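Local coordinates for Cas13d (uncultured Ruminococcus sp, PDB 6IV9), which binds a CRISPR RNA as guide and, through its two HEPN domains, probably matures that RNA and cleaves target RNA, at residues Met655-Gly660 and Met731-Lys736; Arg833-Tyr838 and Phe849-Tyr854. The protein carries 2 engineered substitutions. All coordinates share one frame; numbering follows the deposited sequence.

Contact 1: residues Met655-Gly660 and Met731-Lys736; sequences MFVLGG and MYLLVK. With nucleotides of chain B.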
loop_
_atom_site.group_PDB
_atom_site.type_symbol
_atom_site.label_atom_id
_atom_site.label_comp_id
_atom_site.label_asym_id
_atom_site.label_seq_id
_atom_site.Cartn_x
_atom_site.Cartn_y
_atom_site.Cartn_z
ATOM N N MET A 655 -12.218 1.892 -23.356
ATOM C CA MET A 655 -11.544 3.015 -24.051
ATOM C C MET A 655 -11.032 4.015 -23.010
ATOM O O MET A 655 -9.996 4.591 -23.230
ATOM C CB MET A 655 -12.469 3.710 -25.054
ATOM C CG MET A 655 -12.589 2.990 -26.380
ATOM S SD MET A 655 -11.055 2.882 -27.294
ATOM C CE MET A 655 -10.876 4.570 -27.853
ATOM N N PHE A 656 -11.772 4.210 -21.923
ATOM C CA PHE A 656 -11.293 5.147 -20.882
ATOM C C PHE A 656 -9.967 4.644 -20.305
ATOM O O PHE A 656 -9.047 5.398 -20.191
ATOM C CB PHE A 656 -12.317 5.290 -19.761
ATOM C CG PHE A 656 -11.742 5.999 -18.570
ATOM C CD1 PHE A 656 -11.328 7.309 -18.670
ATOM C CD2 PHE A 656 -11.575 5.345 -17.371
ATOM C CE1 PHE A 656 -10.755 7.954 -17.595
ATOM C CE2 PHE A 656 -11.011 5.995 -16.291
ATOM C CZ PHE A 656 -10.592 7.287 -16.413
ATOM N N VAL A 657 -9.894 3.363 -19.975
ATOM C CA VAL A 657 -8.641 2.776 -19.419
ATOM C C VAL A 657 -7.513 2.833 -20.454
ATOM O O VAL A 657 -6.436 3.227 -20.115
ATOM C CB VAL A 657 -8.867 1.341 -18.916
ATOM C CG1 VAL A 657 -7.581 0.712 -18.437
ATOM C CG2 VAL A 657 -9.905 1.306 -17.823
ATOM N N LEU A 658 -7.808 2.470 -21.695
ATOM C CA LEU A 658 -6.821 2.467 -22.800
ATOM C C LEU A 658 -6.305 3.902 -23.004
ATOM O O LEU A 658 -5.164 4.074 -23.345
ATOM C CB LEU A 658 -7.542 1.967 -24.050
ATOM C CG LEU A 658 -7.287 0.553 -24.565
ATOM C CD1 LEU A 658 -6.432 -0.332 -23.696
ATOM C CD2 LEU A 658 -8.547 -0.120 -25.039
ATOM N N GLY A 659 -7.160 4.898 -22.788
ATOM C CA GLY A 659 -6.807 6.314 -22.985
ATOM C C GLY A 659 -5.676 6.749 -22.077
ATOM O O GLY A 659 -4.942 7.634 -22.446
ATOM N N GLY A 660 -5.648 6.206 -20.870
ATOM C CA GLY A 660 -4.617 6.504 -19.866
ATOM C C GLY A 660 -3.283 5.861 -20.183
ATOM O O GLY A 660 -2.287 6.277 -19.636
ATOM N N MET A 731 -8.596 -4.754 -17.371
ATOM C CA MET A 731 -9.621 -4.979 -16.326
ATOM C C MET A 731 -9.011 -4.743 -14.934
ATOM O O MET A 731 -9.662 -4.186 -14.104
ATOM C CB MET A 731 -10.257 -6.363 -16.462
ATOM C CG MET A 731 -10.890 -6.577 -17.819
ATOM S SD MET A 731 -11.826 -5.173 -18.490
ATOM C CE MET A 731 -13.165 -5.053 -17.318
ATOM N N TYR A 732 -7.774 -5.166 -14.732
ATOM C CA TYR A 732 -7.092 -4.982 -13.431
ATOM C C TYR A 732 -6.961 -3.488 -13.125
ATOM O O TYR A 732 -7.289 -3.082 -12.051
ATOM C CB TYR A 732 -5.722 -5.650 -13.478
ATOM C CG TYR A 732 -4.696 -5.102 -12.527
ATOM C CD1 TYR A 732 -4.711 -5.420 -11.189
ATOM C CD2 TYR A 732 -3.693 -4.274 -12.982
ATOM C CE1 TYR A 732 -3.769 -4.911 -10.323
ATOM C CE2 TYR A 732 -2.746 -3.752 -12.130
ATOM C CZ TYR A 732 -2.782 -4.078 -10.795
ATOM O OH TYR A 732 -1.840 -3.594 -9.960
ATOM N N LEU A 733 -6.574 -2.696 -14.117
ATOM C CA LEU A 733 -6.383 -1.238 -13.914
ATOM C C LEU A 733 -7.715 -0.632 -13.459
ATOM O O LEU A 733 -7.721 0.173 -12.556
ATOM C CB LEU A 733 -5.964 -0.656 -15.262
ATOM C CG LEU A 733 -4.550 -0.116 -15.413
ATOM C CD1 LEU A 733 -3.596 -0.542 -14.332
ATOM C CD2 LEU A 733 -4.002 -0.350 -16.798
ATOM N N LEU A 734 -8.811 -1.050 -14.068
ATOM C CA LEU A 734 -10.124 -0.497 -13.673
ATOM C C LEU A 734 -10.477 -0.872 -12.229
ATOM O O LEU A 734 -10.785 0.013 -11.467
ATOM C CB LEU A 734 -11.173 -1.063 -14.629
ATOM C CG LEU A 734 -12.615 -0.802 -14.230
ATOM C CD1 LEU A 734 -12.931 0.673 -14.289
ATOM C CD2 LEU A 734 -13.564 -1.592 -15.099
ATOM N N VAL A 735 -10.410 -2.154 -11.886
ATOM C CA VAL A 735 -10.779 -2.596 -10.511
ATOM C C VAL A 735 -9.807 -2.006 -9.483
ATOM O O VAL A 735 -10.266 -1.459 -8.508
ATOM C CB VAL A 735 -10.865 -4.130 -10.427
ATOM C CG1 VAL A 735 -11.143 -4.617 -9.025
ATOM C CG2 VAL A 735 -11.883 -4.687 -11.398
ATOM N N LYS A 736 -8.512 -2.058 -9.763
ATOM C CA LYS A 736 -7.511 -1.544 -8.803
ATOM C C LYS A 736 -7.761 -0.056 -8.558
ATOM O O LYS A 736 -7.744 0.338 -7.432
ATOM C CB LYS A 736 -6.100 -1.724 -9.350
ATOM C CG LYS A 736 -5.004 -1.133 -8.488
ATOM C CD LYS A 736 -3.745 -0.880 -9.234
ATOM C CE LYS A 736 -3.823 0.326 -10.131
ATOM N NZ LYS A 736 -2.501 0.713 -10.646
ATOM P P U B 38 0.500 -1.075 -12.891
ATOM O OP1 U B 38 -0.718 -0.943 -12.160
ATOM O OP2 U B 38 1.478 -2.087 -12.588
ATOM O "O5'" U B 38 0.032 -1.259 -14.400
ATOM C "C5'" U B 38 0.971 -1.579 -15.356
ATOM C "C4'" U B 38 0.388 -1.332 -16.731
ATOM O "O4'" U B 38 -0.036 0.048 -16.810
ATOM C "C3'" U B 38 1.440 -1.477 -17.811
ATOM O "O3'" U B 38 1.448 -2.849 -18.216
ATOM C "C2'" U B 38 0.941 -0.531 -18.903
ATOM O "O2'" U B 38 -0.104 -1.097 -19.661
ATOM C "C1'" U B 38 0.316 0.582 -18.076
ATOM N N1 U B 38 1.205 1.730 -17.881
ATOM C C2 U B 38 0.598 2.971 -17.766
ATOM O O2 U B 38 -0.618 3.117 -17.830
ATOM N N3 U B 38 1.465 4.021 -17.549
ATOM C C4 U B 38 2.852 3.951 -17.416
ATOM O O4 U B 38 3.507 4.986 -17.209
ATOM C C5 U B 38 3.390 2.617 -17.493
ATOM C C6 U B 38 2.565 1.579 -17.720
ATOM P P G B 36 0.246 2.108 -8.558
ATOM O OP1 G B 36 -0.870 1.113 -8.611
ATOM O OP2 G B 36 1.573 1.732 -9.157
ATOM O "O5'" G B 36 -0.050 3.481 -9.259
ATOM C "C5'" G B 36 -1.287 4.153 -8.984
ATOM C "C4'" G B 36 -1.275 5.530 -9.597
ATOM O "O4'" G B 36 -0.219 6.309 -9.020
ATOM C "C3'" G B 36 -1.032 5.564 -11.102
ATOM O "O3'" G B 36 -2.229 5.482 -11.865
ATOM C "C2'" G B 36 -0.356 6.899 -11.312
ATOM O "O2'" G B 36 -1.296 7.959 -11.328
ATOM C "C1'" G B 36 0.402 7.085 -10.003
ATOM N N9 G B 36 1.780 6.682 -10.121
ATOM C C8 G B 36 2.289 5.408 -10.148
ATOM N N7 G B 36 3.583 5.382 -10.312
ATOM C C5 G B 36 3.933 6.711 -10.440
ATOM C C6 G B 36 5.197 7.301 -10.636
ATOM O O6 G B 36 6.294 6.747 -10.741
ATOM N N1 G B 36 5.110 8.683 -10.679
ATOM C C2 G B 36 3.952 9.401 -10.560
ATOM N N2 G B 36 4.071 10.724 -10.619
ATOM N N3 G B 36 2.763 8.862 -10.381
ATOM C C4 G B 36 2.829 7.522 -10.334
ATOM P P A B 37 -2.610 4.208 -12.715
ATOM O OP1 A B 37 -3.612 4.589 -13.694
ATOM O OP2 A B 37 -2.995 3.062 -11.810
ATOM O "O5'" A B 37 -1.265 3.824 -13.485
ATOM C "C5'" A B 37 -1.254 2.580 -14.232
ATOM C "C4'" A B 37 0.098 1.905 -14.202
ATOM O "O4'" A B 37 1.070 2.800 -14.787
ATOM C "C3'" A B 37 0.601 1.541 -12.805
ATOM O "O3'" A B 37 1.292 0.295 -12.885
ATOM C "C2'" A B 37 1.569 2.668 -12.469
ATOM O "O2'" A B 37 2.616 2.315 -11.586
ATOM C "C1'" A B 37 2.120 3.046 -13.849
ATOM N N9 A B 37 2.427 4.461 -13.935
ATOM C C8 A B 37 1.538 5.498 -14.081
ATOM N N7 A B 37 2.112 6.673 -14.157
ATOM C C5 A B 37 3.461 6.394 -13.996
ATOM C C6 A B 37 4.594 7.213 -13.963
ATOM N N6 A B 37 4.540 8.536 -14.066
ATOM N N1 A B 37 5.799 6.619 -13.798
ATOM C C2 A B 37 5.852 5.291 -13.718
ATOM N N3 A B 37 4.854 4.411 -13.721
ATOM C C4 A B 37 3.673 5.035 -13.897
#

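Contact 2: residues Arg833-Tyr838 and Phe849-Tyr854; sequences RELKEY and FSIYHY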
loop_
_atom_site.group_PDB
_atom_site.type_symbol
_atom_site.label_atom_id
_atom_site.label_comp_id
_atom_site.label_asym_id
_atom_site.label_seq_id
_atom_site.Cartn_x
_atom_site.Cartn_y
_atom_site.Cartn_z
ATOM N N ARG A 833 -18.103 -4.372 -5.841
ATOM C CA ARG A 833 -19.208 -5.430 -6.022
ATOM C C ARG A 833 -20.363 -5.321 -6.993
ATOM O O ARG A 833 -20.580 -6.243 -7.726
ATOM C CB ARG A 833 -19.763 -5.781 -4.640
ATOM C CG ARG A 833 -20.654 -7.010 -4.654
ATOM C CD ARG A 833 -21.095 -7.407 -3.270
ATOM N NE ARG A 833 -20.127 -8.330 -2.712
ATOM C CZ ARG A 833 -20.157 -9.644 -2.888
ATOM N NH1 ARG A 833 -21.293 -10.242 -3.190
ATOM N NH2 ARG A 833 -19.053 -10.353 -2.760
ATOM N N GLU A 834 -20.873 -4.102 -7.128
ATOM C CA GLU A 834 -22.034 -3.740 -7.973
ATOM C C GLU A 834 -21.609 -2.993 -9.239
ATOM O O GLU A 834 -22.461 -2.469 -9.893
ATOM C CB GLU A 834 -22.932 -2.842 -7.127
ATOM C CG GLU A 834 -23.421 -3.489 -5.858
ATOM C CD GLU A 834 -24.339 -4.666 -6.093
ATOM O OE1 GLU A 834 -25.239 -4.536 -6.906
ATOM O OE2 GLU A 834 -24.146 -5.703 -5.462
ATOM N N LEU A 835 -20.327 -3.015 -9.579
ATOM C CA LEU A 835 -19.808 -2.235 -10.722
ATOM C C LEU A 835 -20.520 -2.633 -12.010
ATOM O O LEU A 835 -20.957 -1.768 -12.720
ATOM C CB LEU A 835 -18.349 -2.654 -10.877
ATOM C CG LEU A 835 -17.325 -1.583 -11.200
ATOM C CD1 LEU A 835 -16.228 -2.157 -12.067
ATOM C CD2 LEU A 835 -17.937 -0.347 -11.806
ATOM N N LYS A 836 -20.644 -3.929 -12.254
ATOM C CA LYS A 836 -21.247 -4.444 -13.508
ATOM C C LYS A 836 -22.703 -3.982 -13.609
ATOM O O LYS A 836 -23.165 -3.722 -14.687
ATOM C CB LYS A 836 -21.111 -5.963 -13.587
ATOM C CG LYS A 836 -21.807 -6.612 -14.766
ATOM C CD LYS A 836 -23.178 -7.073 -14.410
ATOM C CE LYS A 836 -23.945 -7.658 -15.569
ATOM N NZ LYS A 836 -25.145 -8.377 -15.092
ATOM N N GLU A 837 -23.367 -3.871 -12.476
ATOM C CA GLU A 837 -24.787 -3.481 -12.437
ATOM C C GLU A 837 -25.000 -2.055 -12.961
ATOM O O GLU A 837 -25.988 -1.844 -13.622
ATOM C CB GLU A 837 -25.292 -3.712 -11.019
ATOM C CG GLU A 837 -26.787 -3.729 -10.900
ATOM C CD GLU A 837 -27.506 -4.948 -11.448
ATOM O OE1 GLU A 837 -28.721 -4.845 -11.638
ATOM O OE2 GLU A 837 -26.865 -5.971 -11.679
ATOM N N TYR A 838 -24.115 -1.109 -12.652
ATOM C CA TYR A 838 -24.396 0.301 -13.026
ATOM C C TYR A 838 -23.369 0.953 -13.947
ATOM O O TYR A 838 -23.691 1.951 -14.530
ATOM C CB TYR A 838 -24.488 1.151 -11.762
ATOM C CG TYR A 838 -25.487 0.626 -10.774
ATOM C CD1 TYR A 838 -26.833 0.620 -11.079
ATOM C CD2 TYR A 838 -25.092 0.110 -9.559
ATOM C CE1 TYR A 838 -27.769 0.124 -10.196
ATOM C CE2 TYR A 838 -26.014 -0.384 -8.660
ATOM C CZ TYR A 838 -27.358 -0.377 -8.982
ATOM O OH TYR A 838 -28.284 -0.859 -8.127
ATOM N N PHE A 849 -12.875 8.796 -10.344
ATOM C CA PHE A 849 -13.702 9.482 -9.329
ATOM C C PHE A 849 -15.153 9.535 -9.814
ATOM O O PHE A 849 -16.019 9.192 -9.059
ATOM C CB PHE A 849 -13.178 10.901 -9.129
ATOM C CG PHE A 849 -13.918 11.728 -8.113
ATOM C CD1 PHE A 849 -15.028 12.465 -8.471
ATOM C CD2 PHE A 849 -13.491 11.803 -6.803
ATOM C CE1 PHE A 849 -15.695 13.235 -7.539
ATOM C CE2 PHE A 849 -14.168 12.566 -5.870
ATOM C CZ PHE A 849 -15.267 13.281 -6.244
ATOM N N SER A 850 -15.378 9.929 -11.059
ATOM C CA SER A 850 -16.775 9.990 -11.560
ATOM C C SER A 850 -17.404 8.598 -11.657
ATOM O O SER A 850 -18.576 8.486 -11.436
ATOM C CB SER A 850 -16.959 10.814 -12.794
ATOM O OG SER A 850 -16.077 10.407 -13.783
ATOM N N ILE A 851 -16.636 7.587 -12.034
ATOM C CA ILE A 851 -17.228 6.227 -12.093
ATOM C C ILE A 851 -17.635 5.812 -10.685
ATOM O O ILE A 851 -18.719 5.373 -10.504
ATOM C CB ILE A 851 -16.227 5.217 -12.664
ATOM C CG1 ILE A 851 -15.862 5.535 -14.109
ATOM C CG2 ILE A 851 -16.747 3.806 -12.501
ATOM C CD1 ILE A 851 -14.732 4.712 -14.636
ATOM N N TYR A 852 -16.749 6.014 -9.727
ATOM C CA TYR A 852 -17.020 5.552 -8.351
ATOM C C TYR A 852 -18.266 6.234 -7.792
ATOM O O TYR A 852 -19.111 5.574 -7.263
ATOM C CB TYR A 852 -15.820 5.940 -7.491
ATOM C CG TYR A 852 -15.961 5.616 -6.032
ATOM C CD1 TYR A 852 -15.562 4.394 -5.533
ATOM C CD2 TYR A 852 -16.468 6.532 -5.145
ATOM C CE1 TYR A 852 -15.686 4.084 -4.195
ATOM C CE2 TYR A 852 -16.601 6.240 -3.805
ATOM C CZ TYR A 852 -16.213 5.012 -3.326
ATOM O OH TYR A 852 -16.337 4.745 -2.011
ATOM N N HIS A 853 -18.339 7.545 -7.924
ATOM C CA HIS A 853 -19.498 8.299 -7.388
ATOM C C HIS A 853 -20.797 7.933 -8.123
ATOM O O HIS A 853 -21.822 7.868 -7.483
ATOM C CB HIS A 853 -19.150 9.774 -7.236
ATOM C CG HIS A 853 -18.251 9.991 -6.073
ATOM N ND1 HIS A 853 -18.649 9.763 -4.796
ATOM C CD2 HIS A 853 -16.961 10.350 -6.000
ATOM C CE1 HIS A 853 -17.658 10.004 -3.988
ATOM N NE2 HIS A 853 -16.621 10.347 -4.695
ATOM N N TYR A 854 -20.740 7.731 -9.430
ATOM C CA TYR A 854 -21.999 7.361 -10.111
ATOM C C TYR A 854 -22.499 6.014 -9.583
ATOM O O TYR A 854 -23.627 5.901 -9.208
ATOM C CB TYR A 854 -21.821 7.316 -11.626
ATOM C CG TYR A 854 -23.080 6.831 -12.288
ATOM C CD1 TYR A 854 -24.150 7.684 -12.464
ATOM C CD2 TYR A 854 -23.238 5.509 -12.657
ATOM C CE1 TYR A 854 -25.333 7.242 -13.018
ATOM C CE2 TYR A 854 -24.415 5.048 -13.211
ATOM C CZ TYR A 854 -25.465 5.922 -13.392
ATOM O OH TYR A 854 -26.627 5.486 -13.925
#

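Contact 1: residues Met655-Gly660 and Met731-Lys736
Val657 sets its two methyl groups on successive residues of the facing helix. CG1 lies against the CB of Leu733 at 3.8 Å, while CG2 meets the CB of Leu734 at 4.2 Å. With CG1 trans to the backbone N (chi1 176°), the valine fork straddles these two neighbours, and the side chains of Val657 and Leu734 cross nearly at right angles. Leu733 then divides its own branches between protein and RNA. Its CD2 touches Val657 CG1 and also approaches the sugar O4' of U38 of chain B, whereas CD1 stands 3.6 Å from OP1 of that nucleotide. The leucine is thus an apolar spacer between helix 651-660 and the crRNA.

One turn after Tyr732, Lys736 supplies the polar grip. A bend at chi3 (75°) in its otherwise extended chain delivers NZ to three consecutive phosphates of chain B: it donates to OP1 of G36 at 2.6 Å, to OP2 of A37 at 2.7 Å and to OP1 of U38 at 2.9 Å. Three phosphate oxygens round one amine would favour its charged form and offset part of the repulsion between the phosphates.

Lys736 CB lies over one face of the Tyr732 ring, offset toward its rim. Tyr732 CE2 lies 3.5 Å from OP1 of U38 of chain B, which sits at the ring's edge near its plane. Tyr634 of helix 630-638 meets Tyr732 edge-to-face and also touches the Lys736 side chain, a second shell around the phosphate site. Farther out, Met655 packs helix 651-660 against helix 683-696. Apolar helix packing on the protein side and one lysine gathering successive phosphates on the RNA side make a site typical of RNA backbone recognition, in which contacts to the phosphates do not read the bases.

Contact 2: residues Arg833-Tyr838 and Phe849-Tyr854
Tyr854 meets Tyr838 with the edge of its ring, and the contact can be read along the side chain. At CB the first torsion (chi1 175°) turns CG opposite the backbone N and extends the ring toward helix 835-838. CD2 is the first ring atom to approach it, lying 4.0 Å from the carbonyl O of Tyr838. The next atom, CE2, comes closer, to 3.4 Å from the same oxygen, which sits at the ring edge near its plane. CE2 also rests against Tyr838 CB at 4.2 Å, pairing an apolar touch with one in which the C-H rim faces a carbonyl. At the tip, OH is hydrogen-bonded to NH1 of Arg858, one turn further along helix 848-861, and the Tyr854 side chain also touches Asp841 and Ile842 in the connecting loop.

The short helix 835-838 and helix 848-861 are joined by this loop and pack against each other, in the all-helical C-terminal part of the chain, probably within the second HEPN domain.

Tyr838 sends its CB toward Tyr854 but its ring elsewhere: chi1 of -55° places CG opposite the carbonyl carbon, and the side chain packs on Arg858 and Cys859. Glu837 CG lies 3.9 Å above one face of that ring, toward its rim. Beside the tyrosines, Leu835 CD2 makes a looser methyl contact with Ile851 CG2 at 4.4 Å, and both residues also touch Leu738 of helix 713-760. That long helix receives other side chains of helix 848-861 as well: His853 NE2 is hydrogen-bonded to Tyr745 OH, and Tyr852 OH to Asn742 OD1. Within helix 848-861 itself, one turn apart, His853 CD2 sits 3.3 Å above the centre of the Phe849 ring.

Overall arrangement
Contacts 1 and 2 lie side by side, their centres about 13 Å apart, on the same side of the chain's centre. They come in series along the sequence, yet helix 713-760 joins them: it supplies residues 731-736 to contact 1, and slightly further on its Leu738 touches both segments of contact 2. Two direct meetings complete the junction, Leu734 CD2 with Leu835 CD1 at 4.1 Å and Phe656 CD2 with Ile851 CD1 at 4.2 Å. Lys736 and Leu733 of contact 1 touch the crRNA backbone, whereas contact 2 lies farther from the RNA, its nearest atom about 10 Å from the nucleic acid. Helical packing thus connects the RNA-binding surface with the C-terminal helices.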